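Local atomic coordinates of oxidoreductase, short chain dehydrogenase/reductase family protein (Bifidobacterium adolescentis L2-32, PDB entry 6OW4), a protein that acts as an NADH-dependent 20beta-hydroxysteroid dehydrogenase of the short-chain dehydrogenase/reductase family. Residues 143-146 / 147-151; 180-183 / 184-187. All coordinates share one frame; numbering follows the deposited sequence.

Interaction 1 lies in the first turns of helix 142-170, interaction 2 in the loop that follows strand 174-179; their centres are about 17 Å apart, and their nearest atoms about 10 Å. They share no element, yet both pack on helix 198-217, reach the second subunit and contribute residues to the NAD pocket. Interaction 1 is partly buried, running from the exposed Arg-147 to the buried Trp-145, and combines regular helical bonds with a CH-pi contact. Interaction 2 is mostly buried and lacks regular structure: tight backbone turns do the work, side chains meet lightly, and Ala-180 and Ala-181 touch the nicotinamide end of the cofactor.

Interaction 1 of 2, residues 143-146 / 147-151; sequences EVWT and RTINI
Trp-145 and Ile-149, one helical turn apart, meet through a CH-pi contact: Ile-149 CG1 sits over one face of the indole, 3.8 Å from the centroid of the five-membered ring, and approaches Trp-145 NE1 to 3.4 Å. The indole is swung out with CG anti to the backbone N (chi1 -177°), whereas Ile-149 sends CG1 back beside its own N (chi1 -53°), bringing that branch to the ring. CD1 follows over the indole, offset toward its rim. The same pair is joined along the backbone, Ile-149 N to Trp-145 O (3.1 Å). Thr-148 turns OG1 backward and bonds Val-144 O at 2.7 Å, nearly along the C=O axis, while its backbone N gives that oxygen only a weak bond, so the buried hydroxyl is satisfied by a carbonyl of the preceding turn. Asn-150 N binds Thr-146 O (2.8 Å), and Thr-146 OG1 reaches back to Glu-142 O. On the exposed side the extended Arg-147 lays its guanidinium against Ile-151, whose CD1 lies 4.2 Å above the centre of the plane. Trp-145 NE1 bonds Asn-154 OD1 of the second subunit, and its ring stacks on Tyr-157 and meets His-210 edge-to-face, both of that same subunit. Replacing the indole with an alanine is likely to leave the Asn-154 carboxamide oxygen of that subunit without this donor and to open a gap beside Ile-149. With Trp-145, Thr-148 and Ile-149 packed on helix 198-217, this is the start of the long helix that, as in other short-chain dehydrogenases, pairs with its subunit mate in a four-helix interface.

Interaction 2 of 2, residues 180-183 / 184-187; sequences AALS and GHNA. Unlike the reference sequence in segment 180-183: Ala-181 (reference Ser). With NAD (nicotinamide-adenine-dinucleotide), chain N.
The backbone from Ala-181 to Asn-186 coils through overlapping turns: Gly-184 N donates to Ala-181 O (3.2 Å) and His-185 N to Leu-182 O (2.9 Å), closing two overlapping beta turns, each donor well above the acceptor's carbonyl plane. This is the loop after strand 174-179 of the Rossmann-type fold, which in short-chain dehydrogenases carries the serine of the Ser-Tyr-Lys site; the reference sequence has serine at Ala-181, probably that position, and Tyr-200 and Lys-204 lie nearby. Asn-186 N also bonds Leu-182 O, though the modelled length is too short to be read closely. Ser-183 CA adds a CA-H...O contact to Asn-186 O (3.1 Å). Gly-184 fits tightly here, since a side chain would press on Ala-181 O.

Among the side chains, Leu-182 and His-185 cross at a slant, Leu-182 CD2 lying 3.8 Å from His-185 ND1. With His-185 CG held beside the backbone N (chi1 -66°), the imidazole folds back over the turn, bringing ND1 within 3.6 Å of Ala-181 O, without a hydrogen bond. The His-185 side chain also packs on Arg-286 and Ser-229, tying the loop to strands 284-287 and 223-230. Ser-183 turns its hydroxyl onward to Asn-188 OD1 and packs on Tyr-200. Asn-186 reaches out to the assembly: ND2 bonds Val-293 O of the third subunit, while His-185 O takes Arg-212 NH2 of the second. At the cofactor end, Ala-180 O stands 3.6 Å from NAD C6N, and the Ala-181 CB methyl lies 3.7 Å from both NAD C5N and NAD C6N.

Interaction 1 of 2, residues 143-146 / 147-151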
ATOM      1  N   GLU F 143      17.085 -10.048 -23.797  1.00 25.57           N
ATOM      2  CA  GLU F 143      16.372 -11.325 -24.076  1.00 26.92           C
ATOM      3  C   GLU F 143      15.587 -11.745 -22.825  1.00 24.92           C
ATOM      4  O   GLU F 143      14.383 -12.031 -22.952  1.00 23.95           O
ATOM      5  CB  GLU F 143      17.359 -12.417 -24.499  1.00 28.30           C
ATOM      6  CG  GLU F 143      17.909 -12.245 -25.906  1.00 31.24           C
ATOM      7  CD  GLU F 143      19.039 -11.235 -26.079  1.00 33.84           C
ATOM      8  OE1 GLU F 143      19.624 -10.805 -25.056  1.00 37.40           O
ATOM      9  OE2 GLU F 143      19.334 -10.880 -27.241  1.00 36.09           O
ATOM     10  N   VAL F 144      16.247 -11.761 -21.663  1.00 24.70           N
ATOM     11  CA  VAL F 144      15.654 -12.190 -20.360  1.00 24.30           C
ATOM     12  C   VAL F 144      14.528 -11.222 -19.973  1.00 23.77           C
ATOM     13  O   VAL F 144      13.489 -11.704 -19.477  1.00 22.99           O
ATOM     14  CB  VAL F 144      16.722 -12.284 -19.251  1.00 25.17           C
ATOM     15  CG1 VAL F 144      16.099 -12.499 -17.879  1.00 25.34           C
ATOM     16  CG2 VAL F 144      17.741 -13.375 -19.542  1.00 25.36           C
ATOM     17  N   TRP F 145      14.732  -9.915 -20.173  1.00 22.96           N
ATOM     18  CA  TRP F 145      13.741  -8.858 -19.836  1.00 22.71           C
ATOM     19  C   TRP F 145      12.509  -9.002 -20.736  1.00 23.54           C
ATOM     20  O   TRP F 145      11.415  -9.229 -20.194  1.00 23.29           O
ATOM     21  CB  TRP F 145      14.350  -7.455 -19.943  1.00 22.41           C
ATOM     22  CG  TRP F 145      13.389  -6.382 -19.531  1.00 22.02           C
ATOM     23  CD1 TRP F 145      12.540  -5.683 -20.339  1.00 21.73           C
ATOM     24  CD2 TRP F 145      13.136  -5.922 -18.191  1.00 21.67           C
ATOM     25  NE1 TRP F 145      11.793  -4.809 -19.598  1.00 21.62           N
ATOM     26  CE2 TRP F 145      12.134  -4.932 -18.278  1.00 21.63           C
ATOM     27  CE3 TRP F 145      13.662  -6.239 -16.932  1.00 21.62           C
ATOM     28  CZ2 TRP F 145      11.654  -4.259 -17.155  1.00 21.13           C
ATOM     29  CZ3 TRP F 145      13.185  -5.574 -15.823  1.00 21.19           C
ATOM     30  CH2 TRP F 145      12.197  -4.595 -15.937  1.00 21.04           C
ATOM     31  N   THR F 146      12.691  -8.895 -22.056  1.00 24.48           N
ATOM     32  CA  THR F 146      11.598  -8.839 -23.066  1.00 25.46           C
ATOM     33  C   THR F 146      10.824 -10.164 -23.077  1.00 25.39           C
ATOM     34  O   THR F 146       9.591 -10.118 -23.244  1.00 25.54           O
ATOM     35  CB  THR F 146      12.138  -8.469 -24.453  1.00 25.82           C
ATOM     36  OG1 THR F 146      13.154  -9.400 -24.825  1.00 26.66           O
ATOM     37  CG2 THR F 146      12.694  -7.062 -24.502  1.00 25.97           C
ATOM     38  N   ARG F 147      11.512 -11.295 -22.893  1.00 25.43           N
ATOM     39  CA  ARG F 147      10.881 -12.643 -22.846  1.00 27.48           C
ATOM     40  C   ARG F 147       9.844 -12.677 -21.716  1.00 27.45           C
ATOM     41  O   ARG F 147       8.734 -13.191 -21.959  1.00 28.04           O
ATOM     42  CB  ARG F 147      11.939 -13.736 -22.665  1.00 28.91           C
ATOM     43  CG  ARG F 147      11.371 -15.147 -22.622  1.00 30.57           C
ATOM     44  CD  ARG F 147      12.421 -16.211 -22.876  1.00 32.15           C
ATOM     45  NE  ARG F 147      11.794 -17.481 -23.217  1.00 34.45           N
ATOM     46  CZ  ARG F 147      11.316 -18.364 -22.341  1.00 36.16           C
ATOM     47  NH1 ARG F 147      11.396 -18.140 -21.041  1.00 37.02           N
ATOM     48  NH2 ARG F 147      10.760 -19.482 -22.776  1.00 38.40           N
ATOM     49  N   THR F 148      10.193 -12.137 -20.541  1.00 26.24           N
ATOM     50  CA  THR F 148       9.333 -12.073 -19.326  1.00 25.90           C
ATOM     51  C   THR F 148       8.160 -11.110 -19.564  1.00 25.14           C
ATOM     52  O   THR F 148       7.013 -11.489 -19.247  1.00 24.46           O
ATOM     53  CB  THR F 148      10.144 -11.652 -18.094  1.00 25.91           C
ATOM     54  OG1 THR F 148      11.317 -12.464 -18.038  1.00 27.03           O
ATOM     55  CG2 THR F 148       9.372 -11.781 -16.799  1.00 25.62           C
ATOM     56  N   ILE F 149       8.442  -9.913 -20.091  1.00 24.91           N
ATOM     57  CA  ILE F 149       7.428  -8.852 -20.378  1.00 24.59           C
ATOM     58  C   ILE F 149       6.428  -9.399 -21.406  1.00 25.18           C
ATOM     59  O   ILE F 149       5.213  -9.240 -21.195  1.00 24.40           O
ATOM     60  CB  ILE F 149       8.092  -7.547 -20.871  1.00 24.93           C
ATOM     61  CG1 ILE F 149       9.188  -7.033 -19.928  1.00 24.48           C
ATOM     62  CG2 ILE F 149       7.046  -6.476 -21.146  1.00 24.97           C
ATOM     63  CD1 ILE F 149       8.894  -7.180 -18.456  1.00 24.05           C
ATOM     64  N   ASN F 150       6.927 -10.019 -22.478  1.00 25.56           N
ATOM     65  CA  ASN F 150       6.105 -10.514 -23.614  1.00 26.67           C
ATOM     66  C   ASN F 150       5.147 -11.605 -23.121  1.00 26.77           C
ATOM     67  O   ASN F 150       3.982 -11.608 -23.564  1.00 27.17           O
ATOM     68  CB  ASN F 150       6.978 -11.010 -24.769  1.00 27.25           C
ATOM     69  CG  ASN F 150       7.654  -9.883 -25.520  1.00 27.87           C
ATOM     70  OD1 ASN F 150       7.272  -8.722 -25.389  1.00 27.40           O
ATOM     71  ND2 ASN F 150       8.662 -10.217 -26.308  1.00 28.79           N
ATOM     72  N   ILE F 151       5.613 -12.491 -22.239  1.00 27.08           N
ATOM     73  CA  ILE F 151       4.802 -13.629 -21.715  1.00 27.78           C
ATOM     74  C   ILE F 151       3.886 -13.111 -20.599  1.00 27.06           C
ATOM     75  O   ILE F 151       2.658 -13.111 -20.804  1.00 27.23           O
ATOM     76  CB  ILE F 151       5.706 -14.794 -21.263  1.00 28.61           C
ATOM     77  CG1 ILE F 151       6.477 -15.381 -22.449  1.00 28.81           C
ATOM     78  CG2 ILE F 151       4.898 -15.862 -20.536  1.00 28.93           C
ATOM     79  CD1 ILE F 151       7.637 -16.268 -22.066  1.00 29.09           C
TER

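Interaction 2 of 2, residues 180-183 / 184-187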
ATOM      1  N   ALA F 180      -0.991 -12.789  -9.815  1.00 27.06           N
ATOM      2  CA  ALA F 180       0.157 -11.890  -9.555  1.00 27.93           C
ATOM      3  C   ALA F 180       1.226 -12.687  -8.795  1.00 29.39           C
ATOM      4  O   ALA F 180       1.389 -13.884  -9.104  1.00 29.68           O
ATOM      5  CB  ALA F 180      -0.304 -10.665  -8.802  1.00 27.18           C
ATOM      6  N   ALA F 181       1.933 -12.046  -7.860  1.00 30.96           N
ATOM      7  CA  ALA F 181       2.903 -12.679  -6.936  1.00 33.83           C
ATOM      8  C   ALA F 181       3.343 -11.655  -5.886  1.00 36.53           C
ATOM      9  O   ALA F 181       3.061 -10.450  -6.072  1.00 38.64           O
ATOM     10  CB  ALA F 181       4.091 -13.214  -7.698  1.00 33.88           C
ATOM     11  N   LEU F 182       4.016 -12.124  -4.831  1.00 38.98           N
ATOM     12  CA  LEU F 182       4.635 -11.263  -3.787  1.00 40.36           C
ATOM     13  C   LEU F 182       5.882 -10.580  -4.353  1.00 40.05           C
ATOM     14  O   LEU F 182       6.278  -9.540  -3.793  1.00 40.81           O
ATOM     15  CB  LEU F 182       4.985 -12.108  -2.559  1.00 43.64           C
ATOM     16  CG  LEU F 182       3.844 -12.334  -1.570  1.00 44.85           C
ATOM     17  CD1 LEU F 182       4.289 -13.291  -0.483  1.00 46.09           C
ATOM     18  CD2 LEU F 182       3.366 -11.021  -0.960  1.00 46.14           C
ATOM     19  N   SER F 183       6.472 -11.147  -5.413  1.00 39.58           N
ATOM     20  CA  SER F 183       7.540 -10.524  -6.241  1.00 37.73           C
ATOM     21  C   SER F 183       7.043  -9.181  -6.793  1.00 38.04           C
ATOM     22  O   SER F 183       7.880  -8.277  -6.984  1.00 36.66           O
ATOM     23  CB  SER F 183       7.978 -11.448  -7.345  1.00 37.66           C
ATOM     24  OG  SER F 183       8.312 -12.727  -6.828  1.00 36.67           O
ATOM     25  N   GLY F 184       5.729  -9.074  -7.037  1.00 37.67           N
ATOM     26  CA  GLY F 184       5.032  -7.843  -7.461  1.00 35.96           C
ATOM     27  C   GLY F 184       4.898  -6.827  -6.335  1.00 35.21           C
ATOM     28  O   GLY F 184       4.650  -5.650  -6.646  1.00 33.85           O
ATOM     29  N   HIS F 185       5.031  -7.263  -5.076  1.00 35.43           N
ATOM     30  CA  HIS F 185       4.971  -6.412  -3.856  1.00 35.81           C
ATOM     31  C   HIS F 185       6.373  -6.176  -3.286  1.00 35.58           C
ATOM     32  O   HIS F 185       6.675  -5.020  -2.924  1.00 35.64           O
ATOM     33  CB  HIS F 185       4.095  -7.069  -2.784  1.00 36.12           C
ATOM     34  CG  HIS F 185       2.654  -7.172  -3.148  1.00 37.19           C
ATOM     35  ND1 HIS F 185       2.023  -8.388  -3.314  1.00 37.77           N
ATOM     36  CD2 HIS F 185       1.719  -6.224  -3.365  1.00 37.28           C
ATOM     37  CE1 HIS F 185       0.760  -8.185  -3.618  1.00 37.06           C
ATOM     38  NE2 HIS F 185       0.548  -6.866  -3.654  1.00 37.53           N
ATOM     39  N   ASN F 186       7.168  -7.245  -3.185  1.00 36.47           N
ATOM     40  CA  ASN F 186       8.464  -7.300  -2.458  1.00 38.26           C
ATOM     41  C   ASN F 186       9.486  -8.079  -3.290  1.00 39.23           C
ATOM     42  O   ASN F 186       9.088  -9.057  -3.945  1.00 38.81           O
ATOM     43  CB  ASN F 186       8.306  -7.983  -1.097  1.00 39.02           C
ATOM     44  CG  ASN F 186       7.415  -7.217  -0.145  1.00 39.22           C
ATOM     45  OD1 ASN F 186       6.239  -7.541   0.004  1.00 40.24           O
ATOM     46  ND2 ASN F 186       7.961  -6.197   0.496  1.00 39.47           N
ATOM     47  N   ALA F 187      10.756  -7.671  -3.249  1.00 41.66           N
ATOM     48  CA  ALA F 187      11.892  -8.489  -3.728  1.00 43.56           C
ATOM     49  C   ALA F 187      12.039  -9.683  -2.778  1.00 45.13           C
ATOM     50  O   ALA F 187      12.315  -9.450  -1.581  1.00 46.07           O
ATOM     51  CB  ALA F 187      13.156  -7.667  -3.796  1.00 43.96           C
TER
HETATM   52  PA  NAD N 301       3.939 -23.587 -13.777  1.00 44.29           P
HETATM   53  O1A NAD N 301       5.209 -23.191 -14.457  1.00 43.93           O
HETATM   54  O2A NAD N 301       3.682 -25.086 -13.984  1.00 46.65           O
HETATM   55  O5B NAD N 301       2.695 -22.776 -14.347  1.00 42.99           O
HETATM   56  C5B NAD N 301       2.860 -21.840 -15.413  1.00 42.41           C
HETATM   57  C4B NAD N 301       2.031 -22.351 -16.625  1.00 42.48           C
HETATM   58  O4B NAD N 301       1.909 -21.162 -17.636  1.00 42.66           O
HETATM   59  C3B NAD N 301       2.593 -23.313 -17.230  1.00 42.54           C
HETATM   60  O3B NAD N 301       1.682 -24.456 -17.414  1.00 40.82           O
HETATM   61  C2B NAD N 301       3.048 -22.740 -18.723  1.00 42.83           C
HETATM   62  O2B NAD N 301       2.960 -23.802 -19.717  1.00 43.49           O
HETATM   63  C1B NAD N 301       2.246 -21.789 -18.993  1.00 42.85           C
HETATM   64  N9A NAD N 301       2.937 -20.787 -19.867  1.00 43.65           N
HETATM   65  C8A NAD N 301       4.073 -20.053 -19.840  1.00 44.27           C
HETATM   66  N7A NAD N 301       4.132 -19.323 -20.982  1.00 43.01           N
HETATM   67  C5A NAD N 301       3.034 -19.607 -21.712  1.00 43.20           C
HETATM   68  C6A NAD N 301       2.606 -19.133 -22.960  1.00 42.61           C
HETATM   69  N6A NAD N 301       3.107 -18.216 -23.931  1.00 41.85           N
HETATM   70  N1A NAD N 301       1.443 -19.580 -23.488  1.00 42.82           N
HETATM   71  C2A NAD N 301       0.679 -20.498 -22.807  1.00 43.62           C
HETATM   72  N3A NAD N 301       1.101 -20.968 -21.569  1.00 44.28           N
HETATM   73  C4A NAD N 301       2.282 -20.515 -21.031  1.00 43.86           C
HETATM   74  O3  NAD N 301       4.084 -23.270 -12.167  1.00 45.29           O
HETATM   75  PN  NAD N 301       2.925 -22.584 -11.282  1.00 44.20           P
HETATM   76  O1N NAD N 301       3.381 -22.549  -9.851  1.00 45.34           O
HETATM   77  O2N NAD N 301       1.643 -23.409 -11.401  1.00 42.06           O
HETATM   78  O5D NAD N 301       2.704 -21.085 -11.784  1.00 41.23           O
HETATM   79  C5D NAD N 301       1.430 -20.639 -12.225  1.00 39.18           C
HETATM   80  C4D NAD N 301       1.347 -19.097 -12.075  1.00 37.08           C
HETATM   81  O4D NAD N 301       1.447 -18.771 -10.815  1.00 36.84           O
HETATM   82  C3D NAD N 301       2.500 -18.418 -12.790  1.00 36.44           C
HETATM   83  O3D NAD N 301       2.042 -17.329 -13.482  1.00 35.67           O
HETATM   84  C2D NAD N 301       3.460 -17.980 -11.643  1.00 37.18           C
HETATM   85  O2D NAD N 301       4.236 -16.799 -12.115  1.00 34.73           O
HETATM   86  C1D NAD N 301       2.663 -17.711 -10.666  1.00 37.35           C
HETATM   87  N1N NAD N 301       3.253 -17.860  -9.331  1.00 39.10           N
HETATM   88  C2N NAD N 301       3.587 -19.114  -8.837  1.00 39.99           C
HETATM   89  C3N NAD N 301       4.147 -19.244  -7.556  1.00 40.79           C
HETATM   90  C7N NAD N 301       4.535 -20.633  -6.994  1.00 41.22           C
HETATM   91  O7N NAD N 301       5.449 -20.727  -6.196  1.00 43.05           O
HETATM   92  N7N NAD N 301       3.839 -21.808  -7.391  1.00 42.31           N
HETATM   93  C4N NAD N 301       4.361 -18.120  -6.782  1.00 39.95           C
HETATM   94  C5N NAD N 301       4.023 -16.866  -7.268  1.00 38.39           C
HETATM   95  C6N NAD N 301       3.460 -16.745  -8.545  1.00 37.91           C